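Local coordinates for protein precorrin-3 methylase (Rhodobacter capsulatus, PDB 3NUT) that probably transfers a methyl group from S-adenosyl-L-methionine to a precorrin intermediate on the pathway to adenosylcobalamin (vitamin B12), at residues 63-68 with 98-103; 193-198 with 232-237. All blocks are in the same frame, centred on the assembly; numbering follows the deposited sequence.

Contact 1 of 2, residues 63-68 with 98-103; sequences VELDRA and LFEALE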
ATOM      1  N   VAL A  63       7.679  16.927   5.531  1.00 45.93           N
ATOM      2  CA  VAL A  63       6.321  17.208   5.975  1.00 45.97           C
ATOM      3  C   VAL A  63       6.294  18.369   6.985  1.00 46.06           C
ATOM      4  O   VAL A  63       6.870  18.257   8.055  1.00 46.05           O
ATOM      5  CB  VAL A  63       5.659  15.960   6.601  1.00 45.77           C
ATOM      6  CG1 VAL A  63       4.326  16.333   7.220  1.00 46.35           C
ATOM      7  CG2 VAL A  63       5.483  14.845   5.568  1.00 44.79           C
ATOM      8  N   GLU A  64       5.629  19.472   6.637  1.00 45.97           N
ATOM      9  CA  GLU A  64       5.452  20.617   7.563  1.00 46.72           C
ATOM     10  C   GLU A  64       3.996  21.140   7.565  1.00 45.47           C
ATOM     11  O   GLU A  64       3.344  21.186   6.518  1.00 45.67           O
ATOM     12  CB  GLU A  64       6.481  21.749   7.277  1.00 47.02           C
ATOM     13  CG  GLU A  64       6.176  23.172   7.901  1.00 50.81           C
ATOM     14  CD  GLU A  64       6.500  23.338   9.425  1.00 55.60           C
ATOM     15  OE1 GLU A  64       5.635  23.026  10.301  1.00 55.14           O
ATOM     16  OE2 GLU A  64       7.617  23.839   9.744  1.00 57.37           O
ATOM     17  N   LEU A  65       3.506  21.528   8.741  1.00 44.38           N
ATOM     18  CA  LEU A  65       2.153  22.047   8.883  1.00 43.51           C
ATOM     19  C   LEU A  65       1.905  23.390   8.186  1.00 42.76           C
ATOM     20  O   LEU A  65       0.798  23.610   7.707  1.00 42.58           O
ATOM     21  CB  LEU A  65       1.709  22.099  10.357  1.00 43.53           C
ATOM     22  CG  LEU A  65       1.666  20.779  11.179  1.00 45.44           C
ATOM     23  CD1 LEU A  65       0.917  20.952  12.521  1.00 44.62           C
ATOM     24  CD2 LEU A  65       1.107  19.551  10.425  1.00 43.52           C
ATOM     25  N   ASP A  66       2.929  24.245   8.104  1.00 41.50           N
ATOM     26  CA  ASP A  66       2.787  25.640   7.647  1.00 40.94           C
ATOM     27  C   ASP A  66       2.444  25.794   6.162  1.00 40.19           C
ATOM     28  O   ASP A  66       1.754  26.740   5.761  1.00 40.50           O
ATOM     29  CB  ASP A  66       4.069  26.446   7.937  1.00 41.10           C
ATOM     30  CG  ASP A  66       4.051  27.141   9.307  1.00 43.18           C
ATOM     31  OD1 ASP A  66       3.171  26.828  10.147  1.00 43.75           O
ATOM     32  OD2 ASP A  66       4.948  28.002   9.546  1.00 45.27           O
ATOM     33  N   ARG A  67       2.973  24.903   5.344  1.00 38.50           N
ATOM     34  CA  ARG A  67       2.580  24.863   3.959  1.00 38.32           C
ATOM     35  C   ARG A  67       1.131  24.396   3.814  1.00 36.67           C
ATOM     36  O   ARG A  67       0.437  24.845   2.922  1.00 36.76           O
ATOM     37  CB  ARG A  67       3.512  23.937   3.165  1.00 38.78           C
ATOM     38  CG  ARG A  67       3.562  22.543   3.754  1.00 41.17           C
ATOM     39  CD  ARG A  67       4.927  21.913   3.579  1.00 45.50           C
ATOM     40  NE  ARG A  67       4.947  20.973   2.459  1.00 45.96           N
ATOM     41  CZ  ARG A  67       6.043  20.349   2.039  1.00 45.78           C
ATOM     42  NH1 ARG A  67       7.205  20.599   2.657  1.00 43.28           N
ATOM     43  NH2 ARG A  67       5.983  19.505   0.995  1.00 41.20           N
ATOM     44  N   ALA A  68       0.684  23.493   4.677  1.00 35.29           N
ATOM     45  CA  ALA A  68      -0.685  22.988   4.605  1.00 34.76           C
ATOM     46  C   ALA A  68      -1.673  24.079   4.975  1.00 34.33           C
ATOM     47  O   ALA A  68      -2.675  24.241   4.306  1.00 35.23           O
ATOM     48  CB  ALA A  68      -0.863  21.763   5.491  1.00 34.77           C
ATOM     49  N   LEU A  98      -2.077  17.897   6.472  1.00 27.79           N
ATOM     50  CA  LEU A  98      -3.174  18.776   6.064  1.00 26.91           C
ATOM     51  C   LEU A  98      -4.314  18.712   7.079  1.00 26.63           C
ATOM     52  O   LEU A  98      -4.887  19.755   7.435  1.00 26.21           O
ATOM     53  CB  LEU A  98      -3.674  18.460   4.641  1.00 26.23           C
ATOM     54  CG  LEU A  98      -4.961  19.169   4.170  1.00 25.11           C
ATOM     55  CD1 LEU A  98      -4.738  20.681   4.080  1.00 20.92           C
ATOM     56  CD2 LEU A  98      -5.462  18.613   2.826  1.00 22.49           C
ATOM     57  N   PHE A  99      -4.629  17.511   7.542  1.00 26.39           N
ATOM     58  CA  PHE A  99      -5.704  17.336   8.510  1.00 27.56           C
ATOM     59  C   PHE A  99      -5.283  17.833   9.889  1.00 29.14           C
ATOM     60  O   PHE A  99      -6.119  18.380  10.635  1.00 29.23           O
ATOM     61  CB  PHE A  99      -6.250  15.908   8.527  1.00 26.40           C
ATOM     62  CG  PHE A  99      -6.871  15.519   7.225  1.00 26.24           C
ATOM     63  CD1 PHE A  99      -7.995  16.179   6.765  1.00 24.12           C
ATOM     64  CD2 PHE A  99      -6.300  14.535   6.422  1.00 23.62           C
ATOM     65  CE1 PHE A  99      -8.557  15.846   5.545  1.00 25.80           C
ATOM     66  CE2 PHE A  99      -6.856  14.205   5.213  1.00 22.49           C
ATOM     67  CZ  PHE A  99      -7.966  14.850   4.759  1.00 25.60           C
ATOM     68  N   GLU A 100      -3.992  17.706  10.199  1.00 29.73           N
ATOM     69  CA  GLU A 100      -3.440  18.443  11.348  1.00 31.27           C
ATOM     70  C   GLU A 100      -3.537  19.976  11.241  1.00 30.82           C
ATOM     71  O   GLU A 100      -3.934  20.612  12.208  1.00 30.95           O
ATOM     72  CB  GLU A 100      -2.012  18.028  11.687  1.00 31.72           C
ATOM     73  CG  GLU A 100      -1.942  16.685  12.348  1.00 36.59           C
ATOM     74  CD  GLU A 100      -0.510  16.150  12.467  1.00 41.53           C
ATOM     75  OE1 GLU A 100      -0.174  15.212  11.706  1.00 40.37           O
ATOM     76  OE2 GLU A 100       0.248  16.663  13.334  1.00 43.12           O
ATOM     77  N   ALA A 101      -3.176  20.565  10.106  1.00 29.30           N
ATOM     78  CA  ALA A 101      -3.332  22.004   9.959  1.00 29.10           C
ATOM     79  C   ALA A 101      -4.805  22.431  10.023  1.00 28.93           C
ATOM     80  O   ALA A 101      -5.112  23.452  10.578  1.00 28.91           O
ATOM     81  CB  ALA A 101      -2.695  22.491   8.675  1.00 28.99           C
ATOM     82  N   LEU A 102      -5.700  21.630   9.444  1.00 29.20           N
ATOM     83  CA  LEU A 102      -7.122  21.862   9.542  1.00 28.83           C
ATOM     84  C   LEU A 102      -7.674  21.826  10.987  1.00 29.51           C
ATOM     85  O   LEU A 102      -8.390  22.740  11.414  1.00 30.17           O
ATOM     86  CB  LEU A 102      -7.886  20.901   8.616  1.00 28.19           C
ATOM     87  CG  LEU A 102      -9.418  20.999   8.688  1.00 25.92           C
ATOM     88  CD1 LEU A 102      -9.918  22.300   8.048  1.00 22.26           C
ATOM     89  CD2 LEU A 102     -10.095  19.762   8.079  1.00 21.56           C
ATOM     90  N   GLU A 103      -7.342  20.795  11.742  1.00 29.77           N
ATOM     91  CA  GLU A 103      -7.739  20.731  13.135  1.00 31.27           C
ATOM     92  C   GLU A 103      -7.218  21.954  13.929  1.00 31.63           C
ATOM     93  O   GLU A 103      -7.903  22.446  14.834  1.00 31.31           O
ATOM     94  CB  GLU A 103      -7.283  19.415  13.768  1.00 31.83           C
ATOM     95  CG  GLU A 103      -7.922  19.086  15.118  1.00 35.69           C
ATOM     96  CD  GLU A 103      -7.159  19.690  16.321  1.00 42.21           C
ATOM     97  OE1 GLU A 103      -7.771  19.805  17.423  1.00 45.54           O
ATOM     98  OE2 GLU A 103      -5.959  20.062  16.174  1.00 40.88           O
TER

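Contact 2 of 2, residues 193-198 with 232-237; sequences PGRLIL and GNAATR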
ATOM      1  N   PRO A 193      18.217 -16.010  12.232  1.00 60.78           N
ATOM      2  CA  PRO A 193      19.332 -15.512  11.396  1.00 60.21           C
ATOM      3  C   PRO A 193      19.121 -15.521   9.871  1.00 59.42           C
ATOM      4  O   PRO A 193      19.585 -14.598   9.186  1.00 59.53           O
ATOM      5  CB  PRO A 193      20.483 -16.461  11.754  1.00 60.18           C
ATOM      6  CG  PRO A 193      20.208 -16.841  13.166  1.00 60.81           C
ATOM      7  CD  PRO A 193      18.705 -16.850  13.343  1.00 60.66           C
ATOM      8  N   GLY A 194      18.467 -16.560   9.347  1.00 58.42           N
ATOM      9  CA  GLY A 194      18.207 -16.678   7.905  1.00 57.17           C
ATOM     10  C   GLY A 194      17.002 -15.894   7.369  1.00 56.28           C
ATOM     11  O   GLY A 194      16.520 -16.168   6.258  1.00 56.53           O
ATOM     12  N   ARG A 195      16.526 -14.919   8.148  1.00 54.84           N
ATOM     13  CA  ARG A 195      15.386 -14.073   7.781  1.00 53.12           C
ATOM     14  C   ARG A 195      15.773 -13.140   6.647  1.00 52.19           C
ATOM     15  O   ARG A 195      16.638 -12.273   6.815  1.00 52.22           O
ATOM     16  CB  ARG A 195      14.922 -13.254   8.992  1.00 53.29           C
ATOM     17  CG  ARG A 195      13.873 -12.179   8.697  1.00 52.05           C
ATOM     18  CD  ARG A 195      12.548 -12.772   8.297  1.00 50.61           C
ATOM     19  NE  ARG A 195      11.819 -13.387   9.406  1.00 51.50           N
ATOM     20  CZ  ARG A 195      11.019 -12.739  10.252  1.00 53.22           C
ATOM     21  NH1 ARG A 195      10.855 -11.429  10.163  1.00 54.14           N
ATOM     22  NH2 ARG A 195      10.389 -13.399  11.212  1.00 55.39           N
ATOM     23  N   LEU A 196      15.134 -13.324   5.497  1.00 50.38           N
ATOM     24  CA  LEU A 196      15.454 -12.548   4.315  1.00 49.04           C
ATOM     25  C   LEU A 196      15.186 -11.042   4.500  1.00 48.03           C
ATOM     26  O   LEU A 196      14.125 -10.642   4.960  1.00 47.77           O
ATOM     27  CB  LEU A 196      14.667 -13.092   3.123  1.00 49.54           C
ATOM     28  CG  LEU A 196      15.252 -14.072   2.084  1.00 50.20           C
ATOM     29  CD1 LEU A 196      16.455 -14.923   2.545  1.00 48.15           C
ATOM     30  CD2 LEU A 196      14.133 -14.964   1.550  1.00 50.71           C
ATOM     31  N   ILE A 197      16.182 -10.227   4.169  1.00 46.74           N
ATOM     32  CA  ILE A 197      16.045  -8.782   4.138  1.00 45.26           C
ATOM     33  C   ILE A 197      16.449  -8.295   2.756  1.00 44.50           C
ATOM     34  O   ILE A 197      17.388  -8.811   2.137  1.00 42.87           O
ATOM     35  CB  ILE A 197      16.948  -8.066   5.159  1.00 45.59           C
ATOM     36  CG1 ILE A 197      17.099  -8.885   6.464  1.00 45.74           C
ATOM     37  CG2 ILE A 197      16.460  -6.618   5.389  1.00 44.89           C
ATOM     38  CD1 ILE A 197      15.839  -8.985   7.361  1.00 44.69           C
ATOM     39  N   LEU A 198      15.717  -7.283   2.298  1.00 43.35           N
ATOM     40  CA  LEU A 198      15.813  -6.781   0.946  1.00 42.93           C
ATOM     41  C   LEU A 198      16.049  -5.299   1.033  1.00 42.30           C
ATOM     42  O   LEU A 198      15.313  -4.593   1.725  1.00 41.63           O
ATOM     43  CB  LEU A 198      14.491  -7.003   0.195  1.00 42.81           C
ATOM     44  CG  LEU A 198      14.035  -8.366  -0.309  1.00 43.59           C
ATOM     45  CD1 LEU A 198      13.512  -9.285   0.791  1.00 44.14           C
ATOM     46  CD2 LEU A 198      12.937  -8.125  -1.329  1.00 45.11           C
ATOM     47  N   GLY A 232      11.011 -10.056   5.283  1.00 40.29           N
ATOM     48  CA  GLY A 232      10.041 -11.129   5.096  1.00 41.66           C
ATOM     49  C   GLY A 232       9.353 -11.601   6.370  1.00 42.47           C
ATOM     50  O   GLY A 232       9.663 -11.115   7.467  1.00 42.81           O
ATOM     51  N   ASN A 233       8.382 -12.505   6.212  1.00 43.53           N
ATOM     52  CA  ASN A 233       7.908 -13.364   7.303  1.00 44.80           C
ATOM     53  C   ASN A 233       9.045 -14.371   7.586  1.00 45.14           C
ATOM     54  O   ASN A 233      10.066 -14.398   6.881  1.00 44.97           O
ATOM     55  CB  ASN A 233       6.678 -14.190   6.869  1.00 44.81           C
ATOM     56  CG  ASN A 233       5.441 -13.351   6.610  1.00 47.41           C
ATOM     57  OD1 ASN A 233       4.701 -12.981   7.533  1.00 51.04           O
ATOM     58  ND2 ASN A 233       5.173 -13.086   5.342  1.00 48.47           N
ATOM     59  N   ALA A 234       8.840 -15.232   8.576  1.00 45.82           N
ATOM     60  CA  ALA A 234       9.706 -16.400   8.758  1.00 46.64           C
ATOM     61  C   ALA A 234       9.660 -17.363   7.566  1.00 46.85           C
ATOM     62  O   ALA A 234      10.665 -17.986   7.241  1.00 47.11           O
ATOM     63  CB  ALA A 234       9.357 -17.142  10.067  1.00 46.84           C
ATOM     64  N   ALA A 235       8.502 -17.491   6.921  1.00 47.23           N
ATOM     65  CA  ALA A 235       8.356 -18.382   5.752  1.00 47.57           C
ATOM     66  C   ALA A 235       8.929 -17.830   4.425  1.00 48.09           C
ATOM     67  O   ALA A 235       9.220 -18.589   3.486  1.00 48.20           O
ATOM     68  CB  ALA A 235       6.898 -18.763   5.579  1.00 47.22           C
ATOM     69  N   THR A 236       9.085 -16.511   4.363  1.00 48.58           N
ATOM     70  CA  THR A 236       9.461 -15.800   3.153  1.00 49.19           C
ATOM     71  C   THR A 236      10.743 -16.345   2.556  1.00 49.94           C
ATOM     72  O   THR A 236      11.769 -16.442   3.224  1.00 50.28           O
ATOM     73  CB  THR A 236       9.583 -14.278   3.441  1.00 49.55           C
ATOM     74  OG1 THR A 236       8.291 -13.750   3.775  1.00 48.27           O
ATOM     75  CG2 THR A 236      10.141 -13.519   2.248  1.00 49.83           C
ATOM     76  N   ARG A 237      10.685 -16.702   1.284  1.00 50.49           N
ATOM     77  CA  ARG A 237      11.802 -17.405   0.677  1.00 51.10           C
ATOM     78  C   ARG A 237      12.139 -16.979  -0.740  1.00 51.11           C
ATOM     79  O   ARG A 237      11.558 -16.056  -1.299  1.00 51.41           O
ATOM     80  CB  ARG A 237      11.572 -18.917   0.734  1.00 51.40           C
ATOM     81  CG  ARG A 237      10.352 -19.379  -0.021  1.00 51.96           C
ATOM     82  CD  ARG A 237      10.055 -20.800   0.320  1.00 54.72           C
ATOM     83  NE  ARG A 237      10.937 -21.719  -0.390  1.00 57.22           N
ATOM     84  CZ  ARG A 237      10.815 -23.042  -0.369  1.00 59.00           C
ATOM     85  NH1 ARG A 237       9.843 -23.617   0.346  1.00 59.76           N
ATOM     86  NH2 ARG A 237      11.661 -23.794  -1.068  1.00 58.06           N
TER

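Contact 1 of 2, residues 63-68 with 98-103
A68 and A101 bring their methyl groups together in an apolar helix-helix contact, where the N-terminal part of helix 65-76 lies against the later turns of helix 94-104. The two CB atoms, A68 CB and A101 CB, are 3.7 Å apart. The small A68 lets the backbones approach, its CA lying 5.1 Å from L98 CA. A68 CB also sits 3.8 Å from L98 CA, so the methyl rests directly on the neighbouring helix backbone. L98, with CG anti to the backbone N (chi1 171°), starts away from helix 65-76, but its CD1 swings back to 4.3 Å from A68 CB. Towards the surface the packing passes to longer side chains. L65 reaches over with CD2, which lies 3.7 Å from E100 CB; the two side chains cross at about a right angle, and the extended glutamate carries its carboxylate on past the leucine. A101 CB packs beside the L65 carbonyl oxygen, which accepts a hydrogen bond from T69 OG1 one turn along its helix. No hydrogen bond links the two segments. Helix 94-104 lies on the N-terminal parallel sheet, L98 packing on V11 and V13 of strand 10-15 and on I113 of strand 113-116, while F99 and L102 pack against the second subunit.

Contact 2 of 2, residues 193-198 with 232-237
L196 and G232 extend the antiparallel pairing of strands 196-201 and 227-231 by one hydrogen bond just past the end of the latter. G232 N donates to L196 O at 3.2 Å, with an almost straight N-H...O angle of 178°, continuing the register of the L198-L230 backbone pairing. Beyond it the second chain bends away through a turn at 233-236, where N233 N donates a hydrogen bond to T236 OG1 (2.7 Å), a hydroxyl that is also hydrogen-bonded to T245 OG1. A CB on G232 would run into T236 CB. R195 follows the departing backbone: its chain, bent at chi2 and chi3, brings the guanidinium over the N233-A234 peptide, with N233 C 3.4 Å above the guanidinium plane and offset toward its rim. R195 NH1 approaches G232 O to 3.0 Å, but at an angle too poor for a hydrogen bond. The firm polar tie is a salt bridge from R195 NE to E192, while D163 accepts a hydrogen bond from A234 N and makes a long, weak ion pair with R195 NH2. Replacing R195 by alanine would remove the guanidinium, which is likely to leave E192 without its cationic mate and the N233-A234 peptide without the flat group lying over it. L196 points toward the turn, its CD2 3.3 Å from T236 O and 3.5 Å from R237 CA. R237 itself forms a salt bridge with E103 of the second subunit. Here the antiparallel pair ends and the chain passes from the five-stranded mixed sheet of the C-terminal α/β half, a hallmark of tetrapyrrole methylases, to the small three-stranded one.

Overall arrangement
From the N terminus, the chain first lays down strands 10-15, 37-40 and 55-58 of the parallel sheet; contact 1 then closes a loop of 29 residues holding most of helix 65-76 and strand 80-85, and strand 113-116 follows it. Only after helices 121-129, 149-161 and 179-190 does contact 2 open, closing a loop that holds strands 209-214 and 227-231 and no helix. The two follow in series, neither enclosing nor crossing the other. Their centres are 38 Å apart, on opposite sides of the chain's centre: contact 1 joins helices of the N-terminal half, contact 2 the ends of two inner, antiparallel strands of the C-terminal mixed sheet. Both reach the second subunit.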